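Local coordinates for protein ATP-dependent DNA helicase PIF1 (PDB 7OTJ) that couples ATP hydrolysis to unwinding of DNA in the 5'-3' direction, probably resolving G-quadruplexes and helping to maintain nuclear and mitochondrial genome stability, at residues F22-A27 against E507-L512; F168-F171 against A175-E178; V259-V264 against K402-K407; N280-Q285 against M296-F301. One frame throughout, in Å; residues are numbered along the deposited sequence.

Contact 1: residues F22-A27 against E507-L512; sequences FYTGSA and EFYKNL. With ALF (tetrafluoroaluminate ion), chain F.
Tyr-509 overlaps Thr-24 at its phenol edge: CE1 lies 3.8 Å from Thr-24 CG2, and OH donates to Thr-24 OG1 at 2.9 Å, with OG1 close to the plane of the ring. The two side chains approach from opposite directions. A chi1 of -163° sets Thr-24 OG1 anti to the backbone N and leaves CG2 between the N and the carbonyl carbon, so that both branches meet the phenol. Thr-24 OG1 is also hydrogen-bonded to Gly-143 O, while Tyr-509 OH meets Phe-145 N, so both hydroxyls serve two bonds. Beside this polar pair, Phe-22 CE2 packs 3.9 Å from Phe-508 CZ, at the edge of the Phe-508 ring. The helix side is itself compact, since Phe-508 CD2 sits 3.8 Å above the centre of the Tyr-509 ring. Strand 21-25 is the one that leads into the P-loop (Walker A) of the RecA-like core, and helix 503-511, near the C-terminal end of the chain, lies across it at 105°. Just beyond the contact, Ala-27 touches both the ADP and F2 of the tetrafluoroaluminate, a mimic of the phosphate in transfer; a water stands 2.4 Å from the aluminium. Within the helix, Asn-511 ND2 donates to Glu-507 O at 2.9 Å, from above the carbonyl plane, and the Asn-511 backbone N reaches the same oxygen from the opposite face.

Contact 2: residues F168-F171 against A175-E178; sequences FFAF and AWKE
Trp-176 presents one face of its indole to the backbone of Phe-171, and this is the tight part of the contact. Phe-171 CA stands 3.5 Å from the centroid of the five-membered ring and 9° off its normal, which is the geometry of a CH-pi interaction over the face. With CG anti to the Trp-176 backbone N (chi1 -177°), the ring leaves the helix toward the loop. Around this centre, Ala-170 CB packs 4.0 Å from Trp-176 CE3, beyond the outline of the six-membered ring, and Phe-171 CB lies 4.0 Å from Trp-176 CE2. No hydrogen bond joins the two segments directly, but Ser-173 OG bridges them, being bonded to both Ala-170 O and Trp-176 N. The Phe-171 ring turns away from Trp-176, and Phe-169 CB sits 3.4 Å above one of its faces, toward the rim. Stacking on Phe-508 then ties Phe-171 to the C-terminal helix, while Trp-176 meets Phe-22 edge-to-face.

The solvent side is much looser. Lys-177 runs out extended from the helix and comes near the loop through CE, 3.9 Å from Phe-171 O, with little surface covered. Against the buried indole this is a marginal contact made by an exposed side chain. The topology is that of a P-loop NTPase core: helix 174-179 comes between parallel strands 138-143 and 182-186 along the chain, a beta-alpha-beta connection, and strand 21-25 lies between those two in the RecA-like sheet.

Contact 3: residues V259-V264 against K402-K407; sequences VVYNSV and KYPLVK
Tyr-261 spans the gap between the two segments and makes the one hydrogen bond across it, from OH to Lys-402 O at 2.7 Å. Its CG lies anti to the carbonyl carbon (chi1 -73°), which sends the phenol toward segment 402-407. The C=O...donor angle is 117° and the hydroxyl stands 63° out of the carbonyl plane, so the phenol comes in from above the peptide rather than on a lone pair. Seen from the ring, the same oxygen lies at the edge, near the ring plane. The nearest CA atoms, those of Tyr-261 and Lys-402, are 9.4 Å apart, which means that a long side chain, not direct strand pairing, bridges the segments.

Apolar contacts flank the bond. Pro-404 comes from the opposite direction, its CG 3.8 Å from Tyr-261 CE2 and its CD 3.7 Å from Tyr-261 OH. Val-259, two residues back on the same strand, lays CG1 3.6 Å above one face of the Tyr-261 ring, offset toward the rim. Phe-442 and Phe-316 also border the tyrosine and Pro-404, extending this core to strands 435-446 and 310-316.

The charged residue at the margin plays a different part. Lys-402 approaches through CB, 3.8 Å from Tyr-261 OH, after which its chain leads away and its amine is hydrogen-bonded to Phe-316 O. Strands 259-267 and 404-409 belong to one antiparallel sheet but pair with other strands, so the segments meet across its curl through the Tyr-261 side chain; this is consistent with the SH3-like barrel of the Pif1 2B domain.

Contact 4: residues N280-Q285 against M296-F301; sequences NFLAPQ and MCIKNF. With nucleotides of chain C.
Leu-282 and Ile-298 meet tip to tip, CD2 of the leucine lying 3.8 Å from CB of the isoleucine and 3.9 Å from its CG2. The other branch of Ile-298 reaches the adjoining loop residue: its CD1 comes to 3.7 Å from Ala-283 CA and 4.1 Å from Ala-283 CB. Both branches can be used because CG1 of Ile-298 lies between its backbone N and carbonyl carbon (chi1 64°), leaving CG2 beside the N. The contact is wholly apolar, and Leu-282 forms its exposed margin while Ile-298 and Ala-283 are buried.

The next shell fixes the two backbones. Ala-283 O is hydrogen-bonded to Arg-439 and Pro-284 O to Gln-441, while Ile-298 bonds through its backbone to Pro-443. After Ile-298, Lys-299 N makes a weak bond of 3.6 Å to Cys-297 SG, and the lysine forms a cation-pi pair with Trp-426, which also touches Ala-283. At the outer end of the loop, Asn-280 ND2 lies 2.6 Å from O4 of thymidine DT5 of chain C, a weak hydrogen bond bent to 123°, placing this end of the loop beside the bound DNA. Within the 2B domain, segment 280-285 links helix 273-279 to strand 286-289, segment 296-301 continues from strand 294-297, and strands 424-429 and 435-446 border both.

The four contacts form two pairs on opposite sides of the chain's centre. Contacts 1 and 2 have centres 13 Å apart and touch through their aromatic side chains, joining the P-loop sheet of the RecA-like core to the C-terminal helix 503-511. Contacts 3 and 4, likewise 13 Å apart, share the antiparallel sheet of the 2B region and meet where Ser-263 N lies 2.9 Å from Gln-285 O. Between the pairs, centres are 32 to 45 Å apart. Along the chain, contact 1 encloses the rest: contact 2 closes first, and contact 4 nests within contact 3. The pairs thus belong to two separate parts of the protein, the ATP-binding core and the 2B region, which meets DNA at contact 4.

Contact 1: residues F22-A27 against E507-L512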
# COMPACT_ATOMS: atom_id res chain seq x y z
N PHE A 22 -10.76 6.09 15.90
CA PHE A 22 -10.12 4.94 15.28
C PHE A 22 -11.15 3.83 15.20
O PHE A 22 -11.80 3.51 16.20
CB PHE A 22 -8.90 4.51 16.10
CG PHE A 22 -8.43 3.10 15.84
CD1 PHE A 22 -7.96 2.72 14.60
CD2 PHE A 22 -8.42 2.17 16.87
CE1 PHE A 22 -7.51 1.43 14.38
CE2 PHE A 22 -7.97 0.89 16.66
CZ PHE A 22 -7.51 0.51 15.42
N TYR A 23 -11.34 3.27 14.01
CA TYR A 23 -12.24 2.13 13.88
C TYR A 23 -11.47 0.94 13.32
O TYR A 23 -10.61 1.09 12.45
CB TYR A 23 -13.48 2.47 13.05
CG TYR A 23 -13.30 2.66 11.57
CD1 TYR A 23 -13.52 1.61 10.69
CD2 TYR A 23 -12.97 3.91 11.05
CE1 TYR A 23 -13.39 1.79 9.32
CE2 TYR A 23 -12.84 4.09 9.68
CZ TYR A 23 -13.05 3.03 8.82
OH TYR A 23 -12.92 3.20 7.46
N THR A 24 -11.74 -0.23 13.90
CA THR A 24 -10.94 -1.41 13.64
C THR A 24 -11.81 -2.63 13.35
O THR A 24 -13.04 -2.54 13.29
CB THR A 24 -10.01 -1.67 14.83
OG1 THR A 24 -8.96 -2.56 14.45
CG2 THR A 24 -10.79 -2.24 16.01
N GLY A 25 -11.17 -3.78 13.20
CA GLY A 25 -11.84 -5.02 12.87
C GLY A 25 -10.90 -5.94 12.13
O GLY A 25 -9.89 -5.52 11.58
N SER A 26 -11.27 -7.22 12.08
CA SER A 26 -10.41 -8.23 11.48
C SER A 26 -10.22 -7.96 9.99
O SER A 26 -10.86 -7.08 9.40
CB SER A 26 -11.00 -9.64 11.66
OG SER A 26 -11.07 -10.04 13.01
N ALA A 27 -9.31 -8.71 9.39
CA ALA A 27 -9.06 -8.59 7.96
C ALA A 27 -10.33 -8.82 7.16
O ALA A 27 -11.07 -9.78 7.41
CB ALA A 27 -7.98 -9.59 7.53
N GLU A 507 -2.74 -6.98 24.55
CA GLU A 507 -3.23 -6.21 25.70
C GLU A 507 -4.06 -5.01 25.27
O GLU A 507 -4.99 -4.61 25.98
CB GLU A 507 -2.07 -5.78 26.60
CG GLU A 507 -1.16 -4.73 26.00
CD GLU A 507 -0.04 -4.33 26.95
OE1 GLU A 507 0.12 -5.00 27.99
OE2 GLU A 507 0.69 -3.36 26.64
N PHE A 508 -3.73 -4.40 24.13
CA PHE A 508 -4.54 -3.32 23.59
C PHE A 508 -5.98 -3.76 23.37
O PHE A 508 -6.92 -3.13 23.89
CB PHE A 508 -3.93 -2.81 22.28
CG PHE A 508 -4.78 -1.81 21.54
CD1 PHE A 508 -4.78 -0.47 21.89
CD2 PHE A 508 -5.58 -2.21 20.47
CE1 PHE A 508 -5.56 0.45 21.20
CE2 PHE A 508 -6.37 -1.30 19.78
CZ PHE A 508 -6.35 0.04 20.15
N TYR A 509 -6.19 -4.86 22.63
CA TYR A 509 -7.55 -5.27 22.31
C TYR A 509 -8.28 -5.86 23.51
O TYR A 509 -9.52 -5.81 23.54
CB TYR A 509 -7.55 -6.28 21.15
CG TYR A 509 -7.37 -5.64 19.79
CD1 TYR A 509 -8.34 -4.81 19.26
CD2 TYR A 509 -6.22 -5.87 19.04
CE1 TYR A 509 -8.18 -4.22 18.02
CE2 TYR A 509 -6.05 -5.28 17.80
CZ TYR A 509 -7.03 -4.45 17.30
OH TYR A 509 -6.87 -3.85 16.06
N LYS A 510 -7.56 -6.37 24.51
CA LYS A 510 -8.26 -6.86 25.69
C LYS A 510 -8.71 -5.71 26.59
O LYS A 510 -9.71 -5.84 27.29
CB LYS A 510 -7.37 -7.85 26.47
CG LYS A 510 -6.28 -7.22 27.31
CD LYS A 510 -5.57 -8.26 28.19
CE LYS A 510 -4.39 -7.65 28.93
NZ LYS A 510 -4.77 -6.47 29.77
N ASN A 511 -7.99 -4.58 26.57
CA ASN A 511 -8.44 -3.40 27.30
C ASN A 511 -9.69 -2.77 26.70
O ASN A 511 -10.35 -1.97 27.37
CB ASN A 511 -7.33 -2.35 27.35
CG ASN A 511 -6.48 -2.49 28.59
OD1 ASN A 511 -6.84 -2.00 29.66
ND2 ASN A 511 -5.35 -3.17 28.46
N LEU A 512 -10.03 -3.11 25.46
CA LEU A 512 -11.24 -2.61 24.81
C LEU A 512 -12.46 -3.37 25.34
O LEU A 512 -13.10 -4.16 24.65
CB LEU A 512 -11.12 -2.73 23.30
CG LEU A 512 -10.66 -1.48 22.54
CD1 LEU A 512 -9.36 -0.93 23.11
CD2 LEU A 512 -10.50 -1.82 21.06
AL ALF F . -7.59 -5.53 5.33
F1 ALF F . -7.29 -3.78 5.19
F2 ALF F . -7.90 -7.28 5.45
F3 ALF F . -7.97 -5.28 7.06
F4 ALF F . -7.30 -5.78 3.58
O HOH W 1 -5.23 -5.46 5.84

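Contact 2: residues F168-F171 against A175-E178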
# COMPACT_ATOMS: atom_id res chain seq x y z
N PHE A 168 7.30 0.83 18.40
CA PHE A 168 6.44 1.79 19.10
C PHE A 168 5.13 1.89 18.33
O PHE A 168 5.04 2.58 17.31
CB PHE A 168 7.14 3.14 19.22
CG PHE A 168 6.51 4.06 20.21
CD1 PHE A 168 6.41 3.70 21.54
CD2 PHE A 168 6.03 5.30 19.82
CE1 PHE A 168 5.83 4.55 22.46
CE2 PHE A 168 5.46 6.16 20.73
CZ PHE A 168 5.35 5.78 22.06
N PHE A 169 4.11 1.16 18.79
CA PHE A 169 2.84 1.14 18.08
C PHE A 169 2.15 2.50 18.14
O PHE A 169 2.41 3.33 19.02
CB PHE A 169 1.92 0.05 18.64
CG PHE A 169 2.36 -1.35 18.32
CD1 PHE A 169 3.15 -2.07 19.20
CD2 PHE A 169 1.97 -1.95 17.13
CE1 PHE A 169 3.56 -3.36 18.90
CE2 PHE A 169 2.38 -3.25 16.83
CZ PHE A 169 3.17 -3.95 17.71
N ALA A 170 1.22 2.70 17.20
CA ALA A 170 0.54 3.99 17.12
C ALA A 170 -0.29 4.27 18.36
O ALA A 170 -0.34 5.41 18.83
CB ALA A 170 -0.33 4.05 15.87
N PHE A 171 -0.93 3.24 18.91
CA PHE A 171 -1.80 3.40 20.08
C PHE A 171 -1.03 3.72 21.36
O PHE A 171 -1.67 3.96 22.39
CB PHE A 171 -2.67 2.16 20.29
CG PHE A 171 -1.89 0.86 20.41
CD1 PHE A 171 -1.29 0.50 21.60
CD2 PHE A 171 -1.82 -0.01 19.33
CE1 PHE A 171 -0.59 -0.70 21.71
CE2 PHE A 171 -1.14 -1.21 19.44
CZ PHE A 171 -0.52 -1.56 20.63
N ALA A 175 0.29 11.31 20.98
CA ALA A 175 -0.61 11.85 19.97
C ALA A 175 -1.90 11.05 19.91
O ALA A 175 -3.00 11.62 19.93
CB ALA A 175 0.08 11.87 18.61
N TRP A 176 -1.78 9.72 19.84
CA TRP A 176 -2.96 8.87 19.78
C TRP A 176 -3.87 9.10 20.98
O TRP A 176 -5.09 9.26 20.82
CB TRP A 176 -2.52 7.41 19.73
CG TRP A 176 -3.62 6.41 19.61
CD1 TRP A 176 -4.39 5.91 20.61
CD2 TRP A 176 -4.05 5.77 18.40
NE1 TRP A 176 -5.30 5.00 20.11
CE2 TRP A 176 -5.10 4.90 18.75
CE3 TRP A 176 -3.65 5.85 17.07
CZ2 TRP A 176 -5.76 4.12 17.81
CZ3 TRP A 176 -4.31 5.06 16.13
CH2 TRP A 176 -5.35 4.21 16.51
N LYS A 177 -3.30 9.14 22.18
CA LYS A 177 -4.13 9.15 23.39
C LYS A 177 -4.89 10.46 23.55
O LYS A 177 -5.99 10.47 24.11
CB LYS A 177 -3.26 8.88 24.61
CG LYS A 177 -2.50 7.57 24.52
CD LYS A 177 -1.68 7.29 25.76
CE LYS A 177 -0.89 5.99 25.62
NZ LYS A 177 -0.03 5.72 26.80
N GLU A 178 -4.33 11.57 23.08
CA GLU A 178 -5.01 12.85 23.22
C GLU A 178 -5.94 13.16 22.04
O GLU A 178 -6.81 14.03 22.18
CB GLU A 178 -4.00 13.98 23.40
CG GLU A 178 -3.34 14.43 22.13
CD GLU A 178 -2.49 15.67 22.32
OE1 GLU A 178 -2.39 16.16 23.47
OE2 GLU A 178 -1.92 16.15 21.32

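Contact 3: residues V259-V264 against K402-K407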
# COMPACT_ATOMS: atom_id res chain seq x y z
N VAL A 259 13.10 -8.68 -23.60
CA VAL A 259 13.43 -7.29 -23.89
C VAL A 259 13.91 -6.62 -22.61
O VAL A 259 13.28 -6.75 -21.56
CB VAL A 259 12.22 -6.56 -24.49
CG1 VAL A 259 12.56 -5.10 -24.79
CG2 VAL A 259 11.71 -7.27 -25.73
N VAL A 260 15.00 -5.88 -22.71
CA VAL A 260 15.65 -5.25 -21.56
C VAL A 260 15.58 -3.74 -21.75
O VAL A 260 16.11 -3.20 -22.72
CB VAL A 260 17.10 -5.71 -21.39
CG1 VAL A 260 17.75 -4.99 -20.21
CG2 VAL A 260 17.17 -7.22 -21.21
N TYR A 261 14.92 -3.07 -20.81
CA TYR A 261 14.78 -1.62 -20.83
C TYR A 261 15.62 -1.05 -19.69
O TYR A 261 15.24 -1.17 -18.52
CB TYR A 261 13.32 -1.20 -20.67
CG TYR A 261 12.45 -1.44 -21.88
CD1 TYR A 261 12.63 -0.69 -23.04
CD2 TYR A 261 11.43 -2.38 -21.85
CE1 TYR A 261 11.82 -0.89 -24.14
CE2 TYR A 261 10.62 -2.59 -22.95
CZ TYR A 261 10.82 -1.84 -24.09
OH TYR A 261 10.02 -2.03 -25.19
N ASN A 262 16.74 -0.43 -20.03
CA ASN A 262 17.56 0.24 -19.04
C ASN A 262 17.05 1.65 -18.80
O ASN A 262 16.63 2.34 -19.74
CB ASN A 262 19.03 0.28 -19.48
CG ASN A 262 19.65 -1.11 -19.54
OD1 ASN A 262 19.43 -1.94 -18.65
ND2 ASN A 262 20.42 -1.36 -20.59
N SER A 263 17.07 2.08 -17.54
CA SER A 263 16.63 3.41 -17.19
C SER A 263 17.72 4.43 -17.47
O SER A 263 18.92 4.14 -17.35
CB SER A 263 16.24 3.48 -15.71
OG SER A 263 17.39 3.32 -14.89
N VAL A 264 17.30 5.64 -17.82
CA VAL A 264 18.21 6.77 -17.98
C VAL A 264 18.24 7.52 -16.66
O VAL A 264 17.24 8.12 -16.26
CB VAL A 264 17.79 7.68 -19.14
CG1 VAL A 264 18.77 8.83 -19.29
CG2 VAL A 264 17.67 6.88 -20.43
N LYS A 402 11.28 1.11 -28.80
CA LYS A 402 10.08 0.26 -28.74
C LYS A 402 9.33 0.43 -27.43
O LYS A 402 9.93 0.36 -26.36
CB LYS A 402 10.45 -1.21 -28.92
CG LYS A 402 10.65 -1.64 -30.36
CD LYS A 402 11.25 -3.04 -30.42
CE LYS A 402 11.33 -3.57 -31.84
NZ LYS A 402 9.99 -3.90 -32.40
N TYR A 403 7.97 0.64 -27.53
CA TYR A 403 7.22 0.71 -26.29
C TYR A 403 6.45 -0.59 -26.03
O TYR A 403 6.01 -1.25 -26.98
CB TYR A 403 6.23 1.88 -26.31
CG TYR A 403 6.88 3.25 -26.30
CD1 TYR A 403 8.26 3.39 -26.15
CD2 TYR A 403 6.12 4.40 -26.41
CE1 TYR A 403 8.85 4.64 -26.14
CE2 TYR A 403 6.70 5.65 -26.40
CZ TYR A 403 8.06 5.76 -26.26
OH TYR A 403 8.63 7.01 -26.24
N PRO A 404 6.29 -0.98 -24.77
CA PRO A 404 5.45 -2.13 -24.45
C PRO A 404 3.98 -1.87 -24.74
O PRO A 404 3.46 -0.78 -24.50
CB PRO A 404 5.68 -2.34 -22.94
CG PRO A 404 6.97 -1.66 -22.65
CD PRO A 404 7.01 -0.48 -23.58
N LEU A 405 3.31 -2.90 -25.26
CA LEU A 405 1.86 -2.89 -25.44
C LEU A 405 1.25 -3.73 -24.33
O LEU A 405 1.47 -4.94 -24.26
CB LEU A 405 1.48 -3.44 -26.81
CG LEU A 405 -0.00 -3.41 -27.15
CD1 LEU A 405 -0.51 -1.98 -27.12
CD2 LEU A 405 -0.24 -4.04 -28.51
N VAL A 406 0.48 -3.08 -23.45
CA VAL A 406 0.01 -3.71 -22.22
C VAL A 406 -1.50 -3.59 -22.12
O VAL A 406 -2.06 -2.50 -22.33
CB VAL A 406 0.69 -3.08 -20.98
CG1 VAL A 406 0.26 -3.82 -19.72
CG2 VAL A 406 2.20 -3.13 -21.12
N LYS A 407 -2.16 -4.70 -21.78
CA LYS A 407 -3.60 -4.75 -21.57
C LYS A 407 -3.86 -4.78 -20.07
O LYS A 407 -3.45 -5.72 -19.38
CB LYS A 407 -4.19 -5.99 -22.24
CG LYS A 407 -5.66 -6.22 -21.94
CD LYS A 407 -6.07 -7.67 -22.22
CE LYS A 407 -5.37 -8.64 -21.26
NZ LYS A 407 -5.65 -8.34 -19.82

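Contact 4: residues N280-Q285 against M296-F301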
# COMPACT_ATOMS: atom_id res chain seq x y z
N ASN A 280 16.11 3.63 -4.08
CA ASN A 280 14.79 3.54 -3.48
C ASN A 280 13.68 4.02 -4.41
O ASN A 280 12.52 4.08 -3.99
CB ASN A 280 14.76 4.34 -2.19
CG ASN A 280 15.54 3.68 -1.08
OD1 ASN A 280 15.65 2.45 -1.04
ND2 ASN A 280 16.09 4.48 -0.18
N PHE A 281 13.99 4.32 -5.67
CA PHE A 281 12.95 4.63 -6.64
C PHE A 281 12.17 3.36 -6.98
O PHE A 281 12.75 2.31 -7.23
CB PHE A 281 13.55 5.21 -7.92
CG PHE A 281 13.83 6.69 -7.85
CD1 PHE A 281 14.02 7.32 -6.64
CD2 PHE A 281 13.88 7.45 -9.01
CE1 PHE A 281 14.28 8.67 -6.57
CE2 PHE A 281 14.14 8.81 -8.96
CZ PHE A 281 14.34 9.42 -7.74
N LEU A 282 10.83 3.48 -7.01
CA LEU A 282 9.99 2.34 -7.36
C LEU A 282 10.22 1.91 -8.80
O LEU A 282 10.26 0.71 -9.10
CB LEU A 282 8.52 2.68 -7.13
CG LEU A 282 7.50 1.59 -7.48
CD1 LEU A 282 7.78 0.31 -6.70
CD2 LEU A 282 6.07 2.08 -7.23
N ALA A 283 10.36 2.88 -9.71
CA ALA A 283 10.67 2.56 -11.09
C ALA A 283 12.00 1.81 -11.15
O ALA A 283 12.99 2.26 -10.55
CB ALA A 283 10.75 3.83 -11.93
N PRO A 284 12.07 0.68 -11.84
CA PRO A 284 13.27 -0.15 -11.78
C PRO A 284 14.38 0.35 -12.69
O PRO A 284 14.14 0.89 -13.77
CB PRO A 284 12.77 -1.53 -12.24
CG PRO A 284 11.66 -1.20 -13.17
CD PRO A 284 10.98 0.01 -12.58
N GLN A 285 15.61 0.16 -12.23
CA GLN A 285 16.76 0.51 -13.05
C GLN A 285 16.82 -0.35 -14.31
O GLN A 285 17.12 0.15 -15.40
CB GLN A 285 18.05 0.39 -12.25
CG GLN A 285 19.25 0.98 -12.95
CD GLN A 285 20.55 0.60 -12.29
OE1 GLN A 285 20.63 -0.42 -11.61
NE2 GLN A 285 21.57 1.43 -12.47
N MET A 296 2.60 -4.56 -13.41
CA MET A 296 1.78 -3.66 -12.62
C MET A 296 2.15 -2.23 -12.96
O MET A 296 3.32 -1.86 -12.93
CB MET A 296 1.96 -3.91 -11.12
CG MET A 296 1.53 -2.75 -10.25
SD MET A 296 1.62 -3.11 -8.49
CE MET A 296 2.19 -1.54 -7.86
N CYS A 297 1.14 -1.42 -13.28
CA CYS A 297 1.36 -0.00 -13.51
C CYS A 297 1.71 0.69 -12.19
O CYS A 297 1.13 0.40 -11.15
CB CYS A 297 0.10 0.62 -14.12
SG CYS A 297 0.24 2.38 -14.45
N ILE A 298 2.67 1.61 -12.24
CA ILE A 298 3.11 2.27 -11.02
C ILE A 298 2.93 3.79 -11.09
O ILE A 298 3.56 4.52 -10.33
CB ILE A 298 4.57 1.90 -10.68
CG1 ILE A 298 5.51 2.41 -11.77
CG2 ILE A 298 4.71 0.40 -10.49
CD1 ILE A 298 6.98 2.16 -11.49
N LYS A 299 2.06 4.27 -11.99
CA LYS A 299 1.73 5.68 -12.06
C LYS A 299 0.23 5.83 -12.30
O LYS A 299 -0.37 5.01 -13.00
CB LYS A 299 2.51 6.40 -13.18
CG LYS A 299 2.20 7.89 -13.29
CD LYS A 299 3.19 8.61 -14.19
CE LYS A 299 4.58 8.69 -13.56
NZ LYS A 299 4.65 9.57 -12.35
N ASN A 300 -0.36 6.87 -11.71
CA ASN A 300 -1.77 7.19 -11.93
C ASN A 300 -1.89 8.00 -13.21
O ASN A 300 -1.75 9.22 -13.22
CB ASN A 300 -2.34 7.95 -10.74
CG ASN A 300 -2.26 7.16 -9.45
OD1 ASN A 300 -3.20 6.47 -9.07
ND2 ASN A 300 -1.13 7.26 -8.76
N PHE A 301 -2.13 7.32 -14.33
CA PHE A 301 -2.33 8.03 -15.59
C PHE A 301 -3.75 8.56 -15.71
O PHE A 301 -3.98 9.77 -15.82
CB PHE A 301 -2.01 7.12 -16.77
CG PHE A 301 -0.55 6.86 -16.96
CD1 PHE A 301 0.29 7.88 -17.38
CD2 PHE A 301 -0.01 5.61 -16.73
CE1 PHE A 301 1.64 7.65 -17.57
CE2 PHE A 301 1.33 5.37 -16.91
CZ PHE A 301 2.16 6.39 -17.33
P DT C 5 6.94 7.30 0.11
OP1 DT C 5 5.80 8.15 -0.32
OP2 DT C 5 7.39 6.19 -0.75
O5' DT C 5 8.15 8.29 0.44
C5' DT C 5 7.89 9.53 1.09
C4' DT C 5 8.64 10.67 0.41
O4' DT C 5 10.05 10.56 0.71
C3' DT C 5 8.52 10.72 -1.11
O3' DT C 5 8.44 12.07 -1.55
C2' DT C 5 9.82 10.05 -1.58
C1' DT C 5 10.80 10.39 -0.47
N1 DT C 5 11.81 9.33 -0.22
C2 DT C 5 13.15 9.64 -0.28
O2 DT C 5 13.57 10.75 -0.54
N3 DT C 5 13.99 8.59 -0.02
C4 DT C 5 13.63 7.29 0.29
O4 DT C 5 14.46 6.41 0.50
C5 DT C 5 12.21 7.03 0.34
C7 DT C 5 11.70 5.66 0.66
C6 DT C 5 11.38 8.06 0.09